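Long-range contacts in exodeoxyribonuclease III (Archaeoglobus fulgidus, PDB 2VOA), which cuts DNA at abasic sites as an AP endonuclease of the exonuclease III family, probably with the help of magnesium or manganese ions: residues 6-11 with 246-251; 197-202 with 216-221. The protein carries 1 engineered substitution. All blocks are in the same frame, centred on the assembly; numbering follows the deposited sequence.

Interaction 1 (6-11 with 246-251); sequences TFNVNS and SDHLPL. With nucleotides of chain C.
In what is probably the active site, the flat side chains of Asn-8 and His-248 lie stacked, amide and imidazole planes only 4° apart. Asn-8 CB sits over the face of the ring, 3.6 Å from the His-248 centroid, and with CG anti to the backbone N (chi1 179°) the amide extends over CD2 and NE2. Asparagine suits this predicted metal-binding position, being flat enough to stack yet polar at both tips: ND2 donates to Glu-35 and Asp-146, while OD1 accepts from Asn-10 N at 3.1 Å in an Asx turn. Ser-246 OG, small enough to fit between the backbones, donates to Asn-8 O at 2.7 Å and accepts from His-248 N in an ST turn. Further back, Thr-6 and Leu-251 form an antiparallel hydrogen-bonded pair, joining neighbouring strands within one of the two sheets of the DNase I-like fold; Thr-6 N reaches Leu-251 O at 2.8 Å. Where this pairing stops, a water links Asn-8 N to Leu-249 O. The Phe-7 ring is sandwiched: Pro-250 CG stands over its centre, 3.7 Å from the centroid, Val-9 CG1 lies over the opposite face, toward its rim, and His-248 O meets the edge. Beyond the strand, Asn-10, whose OD1 is hydrogen-bonded to Lys-37, donates from ND2 to O4' of DG3 of chain C at 3.2 Å, and Ser-11 OG donates to OP1 of DG4 of chain C at 2.7 Å.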
loop_
_atom_site.group_PDB
_atom_site.type_symbol
_atom_site.label_atom_id
_atom_site.label_comp_id
_atom_site.label_asym_id
_atom_site.label_seq_id
_atom_site.Cartn_x
_atom_site.Cartn_y
_atom_site.Cartn_z
ATOM N N THR A 6 3.770 -16.670 -18.450
ATOM C CA THR A 6 4.149 -15.264 -18.604
ATOM C C THR A 6 3.219 -14.375 -17.782
ATOM O O THR A 6 2.007 -14.623 -17.715
ATOM C CB THR A 6 4.226 -14.827 -20.118
ATOM O OG1 THR A 6 4.658 -13.463 -20.217
ATOM C CG2 THR A 6 2.905 -14.981 -20.864
ATOM N N PHE A 7 3.764 -13.316 -17.185
ATOM C CA PHE A 7 2.977 -12.493 -16.228
ATOM C C PHE A 7 3.537 -11.083 -16.142
ATOM O O PHE A 7 4.663 -10.913 -15.673
ATOM C CB PHE A 7 3.021 -13.187 -14.848
ATOM C CG PHE A 7 2.098 -12.609 -13.782
ATOM C CD1 PHE A 7 1.007 -11.793 -14.085
ATOM C CD2 PHE A 7 2.328 -12.936 -12.445
ATOM C CE1 PHE A 7 0.168 -11.301 -13.062
ATOM C CE2 PHE A 7 1.506 -12.453 -11.420
ATOM C CZ PHE A 7 0.420 -11.633 -11.726
ATOM N N ASN A 8 2.738 -10.094 -16.572
ATOM C CA ASN A 8 3.050 -8.687 -16.331
ATOM C C ASN A 8 2.634 -8.385 -14.892
ATOM O O ASN A 8 1.460 -8.467 -14.546
ATOM C CB ASN A 8 2.324 -7.804 -17.356
ATOM C CG ASN A 8 2.590 -6.344 -17.129
ATOM O OD1 ASN A 8 2.639 -5.878 -15.978
ATOM N ND2 ASN A 8 2.764 -5.602 -18.227
ATOM N N VAL A 9 3.625 -8.102 -14.047
ATOM C CA VAL A 9 3.402 -8.024 -12.594
ATOM C C VAL A 9 3.065 -6.621 -12.063
ATOM O O VAL A 9 2.695 -6.463 -10.889
ATOM C CB VAL A 9 4.627 -8.611 -11.805
ATOM C CG1 VAL A 9 4.854 -10.068 -12.167
ATOM C CG2 VAL A 9 5.890 -7.774 -12.059
ATOM N N ASN A 10 3.188 -5.609 -12.916
ATOM C CA ASN A 10 3.013 -4.199 -12.508
ATOM C C ASN A 10 3.753 -3.848 -11.202
ATOM O O ASN A 10 3.142 -3.492 -10.197
ATOM C CB ASN A 10 1.525 -3.759 -12.487
ATOM C CG ASN A 10 1.352 -2.310 -12.072
ATOM O OD1 ASN A 10 2.186 -1.468 -12.403
ATOM N ND2 ASN A 10 0.299 -2.019 -11.309
ATOM N N SER A 11 5.083 -3.969 -11.258
ATOM C CA SER A 11 6.037 -3.728 -10.146
ATOM C C SER A 11 6.208 -4.969 -9.264
ATOM O O SER A 11 5.337 -5.306 -8.418
ATOM C CB SER A 11 5.718 -2.497 -9.283
ATOM O OG SER A 11 6.771 -2.270 -8.337
ATOM N N SER A 246 -2.202 -7.460 -9.810
ATOM C CA SER A 246 -1.719 -6.856 -11.061
ATOM C C SER A 246 -2.944 -6.595 -11.945
ATOM O O SER A 246 -3.971 -7.248 -11.772
ATOM C CB SER A 246 -0.808 -7.828 -11.823
ATOM O OG SER A 246 -0.282 -7.166 -12.971
ATOM N N ASP A 247 -2.835 -5.681 -12.908
ATOM C CA ASP A 247 -3.909 -5.529 -13.899
ATOM C C ASP A 247 -3.909 -6.656 -14.947
ATOM O O ASP A 247 -4.935 -6.900 -15.586
ATOM C CB ASP A 247 -3.942 -4.122 -14.551
ATOM C CG ASP A 247 -2.566 -3.604 -14.974
ATOM O OD1 ASP A 247 -1.548 -4.358 -14.951
ATOM O OD2 ASP A 247 -2.514 -2.420 -15.393
ATOM N N HIS A 248 -2.780 -7.353 -15.097
ATOM C CA HIS A 248 -2.688 -8.523 -15.986
ATOM C C HIS A 248 -2.927 -9.846 -15.237
ATOM O O HIS A 248 -2.751 -9.908 -14.007
ATOM C CB HIS A 248 -1.315 -8.563 -16.671
ATOM C CG HIS A 248 -1.113 -7.468 -17.659
ATOM N ND1 HIS A 248 -1.021 -7.704 -19.020
ATOM C CD2 HIS A 248 -0.935 -6.140 -17.491
ATOM C CE1 HIS A 248 -0.841 -6.556 -19.645
ATOM N NE2 HIS A 248 -0.797 -5.590 -18.747
ATOM N N LEU A 249 -3.283 -10.890 -15.999
ATOM C CA LEU A 249 -3.381 -12.277 -15.518
ATOM C C LEU A 249 -2.150 -13.081 -16.002
ATOM O O LEU A 249 -1.646 -12.820 -17.109
ATOM C CB LEU A 249 -4.605 -12.967 -16.156
ATOM C CG LEU A 249 -6.038 -12.679 -15.729
ATOM C CD1 LEU A 249 -6.462 -11.258 -16.091
ATOM C CD2 LEU A 249 -6.957 -13.684 -16.386
ATOM N N PRO A 250 -1.679 -14.081 -15.214
ATOM C CA PRO A 250 -0.704 -15.003 -15.814
ATOM C C PRO A 250 -1.313 -15.785 -16.980
ATOM O O PRO A 250 -2.506 -16.159 -16.942
ATOM C CB PRO A 250 -0.397 -15.999 -14.669
ATOM C CG PRO A 250 -0.690 -15.245 -13.442
ATOM C CD PRO A 250 -1.929 -14.435 -13.802
ATOM N N LEU A 251 -0.497 -16.029 -17.997
ATOM C CA LEU A 251 -0.870 -16.890 -19.105
ATOM C C LEU A 251 0.061 -18.108 -18.990
ATOM O O LEU A 251 1.281 -17.932 -18.824
ATOM C CB LEU A 251 -0.707 -16.160 -20.449
ATOM C CG LEU A 251 -1.074 -16.968 -21.698
ATOM C CD1 LEU A 251 -2.578 -17.278 -21.718
ATOM C CD2 LEU A 251 -0.615 -16.212 -22.971
ATOM P P DG C 3 -1.023 -1.101 -6.668
ATOM O OP1 DG C 3 -1.716 -2.408 -6.747
ATOM O OP2 DG C 3 -0.976 -0.343 -5.381
ATOM O "O5'" DG C 3 0.484 -1.257 -7.151
ATOM C "C5'" DG C 3 1.456 -0.237 -7.045
ATOM C "C4'" DG C 3 2.155 -0.160 -8.382
ATOM O "O4'" DG C 3 1.246 0.367 -9.385
ATOM C "C3'" DG C 3 3.364 0.754 -8.408
ATOM O "O3'" DG C 3 4.499 0.050 -7.984
ATOM C "C2'" DG C 3 3.430 1.091 -9.897
ATOM C "C1'" DG C 3 1.956 1.336 -10.152
ATOM N N9 DG C 3 1.456 2.689 -9.850
ATOM C C8 DG C 3 0.582 3.052 -8.849
ATOM N N7 DG C 3 0.302 4.325 -8.816
ATOM C C5 DG C 3 1.036 4.863 -9.866
ATOM C C6 DG C 3 1.129 6.210 -10.322
ATOM O O6 DG C 3 0.548 7.207 -9.867
ATOM N N1 DG C 3 1.992 6.333 -11.415
ATOM C C2 DG C 3 2.664 5.276 -11.995
ATOM N N2 DG C 3 3.455 5.569 -13.036
ATOM N N3 DG C 3 2.586 4.004 -11.570
ATOM C C4 DG C 3 1.750 3.867 -10.513
ATOM P P DG C 4 5.448 0.597 -6.812
ATOM O OP1 DG C 4 6.269 -0.547 -6.363
ATOM O OP2 DG C 4 4.622 1.352 -5.830
ATOM O "O5'" DG C 4 6.407 1.643 -7.543
ATOM C "C5'" DG C 4 7.205 1.223 -8.661
ATOM C "C4'" DG C 4 7.505 2.385 -9.591
ATOM O "O4'" DG C 4 6.274 2.901 -10.129
ATOM C "C3'" DG C 4 8.173 3.597 -8.944
ATOM O "O3'" DG C 4 9.563 3.379 -8.881
ATOM C "C2'" DG C 4 7.823 4.689 -9.963
ATOM C "C1'" DG C 4 6.378 4.311 -10.298
ATOM N N9 DG C 4 5.376 5.007 -9.471
ATOM C C8 DG C 4 4.581 4.485 -8.470
ATOM N N7 DG C 4 3.771 5.359 -7.928
ATOM C C5 DG C 4 4.044 6.565 -8.601
ATOM C C6 DG C 4 3.498 7.880 -8.460
ATOM O O6 DG C 4 2.621 8.271 -7.664
ATOM N N1 DG C 4 4.070 8.812 -9.338
ATOM C C2 DG C 4 5.049 8.497 -10.269
ATOM N N2 DG C 4 5.498 9.500 -11.052
ATOM N N3 DG C 4 5.564 7.273 -10.407
ATOM C C4 DG C 4 5.018 6.352 -9.558
HETATM O O HOH W 1 0.369 -11.110 -18.054
HETATM O O HOH W 2 0.984 -3.559 -15.745
#

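Interaction 2 (197-202 with 216-221); sequences IYTFYD and RGDAIL. Engineered in segment 216-221: Gly-217 (natural residue Val).
At a classic beta bulge, where Thr-199 and Phe-200 both face Trp-215, the hydroxyl of Thr-199 meets Asp-218 at the start of strand 218-222, beside the probable active site. Thr-199 OG1 donates to Asp-218 OD1 at 2.7 Å, and OD1 receives it on its anti lone pair, the one turned away from the other carboxylate oxygen. The two side chains run past each other in opposite directions, which also brings Thr-199 CB to 3.2 Å from Asp-218 OD1. With chi1 at 53°, OG1 lies between the backbone N and the carbonyl carbon of its own residue, and the methyl CG2 is sent to the flank of Arg-216, 4.0 Å from its CG. A threonine thus serves both neighbours, donating a hydrogen bond to the aspartate and laying a methyl against the arginine. Asp-218 OD1 has a second donor in His-248 ND1, so one oxygen takes two bonds, and the aspartate, predicted to matter for catalysis, is tied to the histidine predicted as proton acceptor. A leucine in place of Asp-218 would probably deprive both the Thr-199 hydroxyl and His-248 ND1 of their shared acceptor, and the imidazole would be freer to turn. Gly-217, engineered from valine, brings only backbone to this contact. Before it, Arg-216 is long enough to join several parts of the fold: its CG packs on Ile-197 O at 3.2 Å, and its chain then bends twice, carrying the guanidinium to salt bridges with Asp-155 through NE and Asp-186 through NH2. The edge of the Tyr-198 ring comes near the backbone of the same arginine. Arg-216 NH1 also curls back to Asp-218 O at 3.0 Å, the acceptor standing 27° out of the guanidinium plane.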
loop_
_atom_site.group_PDB
_atom_site.type_symbol
_atom_site.label_atom_id
_atom_site.label_comp_id
_atom_site.label_asym_id
_atom_site.label_seq_id
_atom_site.Cartn_x
_atom_site.Cartn_y
_atom_site.Cartn_z
ATOM N N ILE A 197 -10.863 -14.769 -24.104
ATOM C CA ILE A 197 -9.936 -15.006 -22.996
ATOM C C ILE A 197 -9.057 -13.773 -22.919
ATOM O O ILE A 197 -8.404 -13.427 -23.900
ATOM C CB ILE A 197 -9.055 -16.229 -23.234
ATOM C CG1 ILE A 197 -9.912 -17.498 -23.342
ATOM C CG2 ILE A 197 -7.992 -16.364 -22.084
ATOM C CD1 ILE A 197 -9.146 -18.752 -23.661
ATOM N N TYR A 198 -9.046 -13.113 -21.753
ATOM C CA TYR A 198 -8.326 -11.841 -21.622
ATOM C C TYR A 198 -7.241 -11.977 -20.564
ATOM O O TYR A 198 -7.425 -12.679 -19.569
ATOM C CB TYR A 198 -9.267 -10.681 -21.294
ATOM C CG TYR A 198 -10.348 -10.512 -22.325
ATOM C CD1 TYR A 198 -11.681 -10.504 -21.940
ATOM C CD2 TYR A 198 -10.039 -10.402 -23.690
ATOM C CE1 TYR A 198 -12.710 -10.348 -22.866
ATOM C CE2 TYR A 198 -11.067 -10.240 -24.636
ATOM C CZ TYR A 198 -12.392 -10.249 -24.217
ATOM O OH TYR A 198 -13.411 -10.097 -25.142
ATOM N N THR A 199 -6.099 -11.359 -20.834
ATOM C CA THR A 199 -4.954 -11.388 -19.931
ATOM C C THR A 199 -4.742 -10.016 -19.258
ATOM O O THR A 199 -3.772 -9.823 -18.532
ATOM C CB THR A 199 -3.658 -11.827 -20.666
ATOM O OG1 THR A 199 -3.450 -11.014 -21.836
ATOM C CG2 THR A 199 -3.730 -13.317 -21.052
ATOM N N PHE A 200 -5.629 -9.066 -19.569
ATOM C CA PHE A 200 -5.533 -7.697 -19.065
ATOM C C PHE A 200 -6.911 -7.079 -18.883
ATOM O O PHE A 200 -7.754 -7.144 -19.776
ATOM C CB PHE A 200 -4.709 -6.834 -20.015
ATOM C CG PHE A 200 -4.771 -5.365 -19.698
ATOM C CD1 PHE A 200 -4.114 -4.859 -18.583
ATOM C CD2 PHE A 200 -5.488 -4.498 -20.512
ATOM C CE1 PHE A 200 -4.166 -3.474 -18.275
ATOM C CE2 PHE A 200 -5.542 -3.117 -20.223
ATOM C CZ PHE A 200 -4.871 -2.616 -19.081
ATOM N N TYR A 201 -7.133 -6.469 -17.718
ATOM C CA TYR A 201 -8.329 -5.671 -17.462
ATOM C C TYR A 201 -7.832 -4.375 -16.842
ATOM O O TYR A 201 -7.135 -4.406 -15.820
ATOM C CB TYR A 201 -9.273 -6.366 -16.475
ATOM C CG TYR A 201 -9.880 -7.641 -17.000
ATOM C CD1 TYR A 201 -9.261 -8.863 -16.770
ATOM C CD2 TYR A 201 -11.101 -7.630 -17.690
ATOM C CE1 TYR A 201 -9.819 -10.057 -17.231
ATOM C CE2 TYR A 201 -11.662 -8.812 -18.152
ATOM C CZ TYR A 201 -11.018 -10.011 -17.923
ATOM O OH TYR A 201 -11.578 -11.191 -18.360
ATOM N N ASP A 202 -8.166 -3.249 -17.464
ATOM C CA ASP A 202 -7.690 -1.938 -17.009
ATOM C C ASP A 202 -8.231 -1.630 -15.624
ATOM O O ASP A 202 -9.427 -1.767 -15.398
ATOM C CB ASP A 202 -8.107 -0.864 -18.026
ATOM C CG ASP A 202 -7.433 0.466 -17.799
ATOM O OD1 ASP A 202 -7.459 0.971 -16.667
ATOM O OD2 ASP A 202 -6.922 1.052 -18.789
ATOM N N ARG A 216 -6.359 -9.154 -24.778
ATOM C CA ARG A 216 -5.417 -10.278 -24.737
ATOM C C ARG A 216 -4.182 -9.874 -25.563
ATOM O O ARG A 216 -4.065 -10.194 -26.764
ATOM C CB ARG A 216 -6.078 -11.584 -25.237
ATOM C CG ARG A 216 -5.352 -12.876 -24.732
ATOM C CD ARG A 216 -3.985 -13.082 -25.386
ATOM N NE ARG A 216 -4.159 -13.400 -26.800
ATOM C CZ ARG A 216 -3.350 -14.170 -27.526
ATOM N NH1 ARG A 216 -2.233 -14.699 -26.996
ATOM N NH2 ARG A 216 -3.667 -14.414 -28.791
ATOM N N GLY A 217 -3.285 -9.133 -24.904
ATOM C CA GLY A 217 -2.039 -8.652 -25.531
ATOM C C GLY A 217 -0.777 -9.385 -25.069
ATOM O O GLY A 217 0.338 -9.054 -25.517
ATOM N N ASP A 218 -0.946 -10.348 -24.169
ATOM C CA ASP A 218 0.132 -11.209 -23.649
ATOM C C ASP A 218 0.098 -12.538 -24.422
ATOM O O ASP A 218 -0.976 -13.034 -24.776
ATOM C CB ASP A 218 -0.051 -11.477 -22.148
ATOM C CG ASP A 218 -0.102 -10.210 -21.336
ATOM O OD1 ASP A 218 -1.220 -9.717 -21.043
ATOM O OD2 ASP A 218 0.994 -9.710 -21.008
ATOM N N ALA A 219 1.265 -13.139 -24.680
ATOM C CA ALA A 219 1.283 -14.349 -25.513
ATOM C C ALA A 219 2.457 -15.262 -25.138
ATOM O O ALA A 219 3.489 -14.790 -24.616
ATOM C CB ALA A 219 1.309 -14.006 -27.028
ATOM N N ILE A 220 2.259 -16.554 -25.407
ATOM C CA ILE A 220 3.335 -17.527 -25.401
ATOM C C ILE A 220 3.414 -18.101 -26.815
ATOM O O ILE A 220 2.489 -18.778 -27.268
ATOM C CB ILE A 220 3.081 -18.662 -24.385
ATOM C CG1 ILE A 220 3.075 -18.090 -22.949
ATOM C CG2 ILE A 220 4.142 -19.781 -24.550
ATOM C CD1 ILE A 220 2.520 -19.073 -21.900
ATOM N N LEU A 221 4.516 -17.806 -27.508
ATOM C CA LEU A 221 4.691 -18.235 -28.893
ATOM C C LEU A 221 5.749 -19.315 -28.921
ATOM O O LEU A 221 6.844 -19.108 -28.414
ATOM C CB LEU A 221 5.123 -17.061 -29.775
ATOM C CG LEU A 221 4.203 -15.845 -29.991
ATOM C CD1 LEU A 221 2.742 -16.231 -30.065
ATOM C CD2 LEU A 221 4.374 -14.837 -28.935
#

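Overall arrangement
Interactions 1 and 2 have centres about 9 Å apart and touch directly. Along the chain, interaction 2 is nested inside the long loop that interaction 1 closes: 6-11 comes first, then 197-202, 216-221 and finally 246-251. Interaction 1 pairs strands 2-8 and 251-255 in one six-stranded mixed sheet, whereas strand 218-222 of interaction 2 belongs to the other, so the pair spans the two sheets of the DNase I-like fold. Their seam is polar: besides the His-248 to Asp-218 tie, Leu-249 N lies 2.8 Å from Thr-199 O, a probable hydrogen bond. Residues predicted to bind metal and take part in catalysis are thus gathered from strands of both sheets and the loop before strand 251-255 into one site next to the DNA.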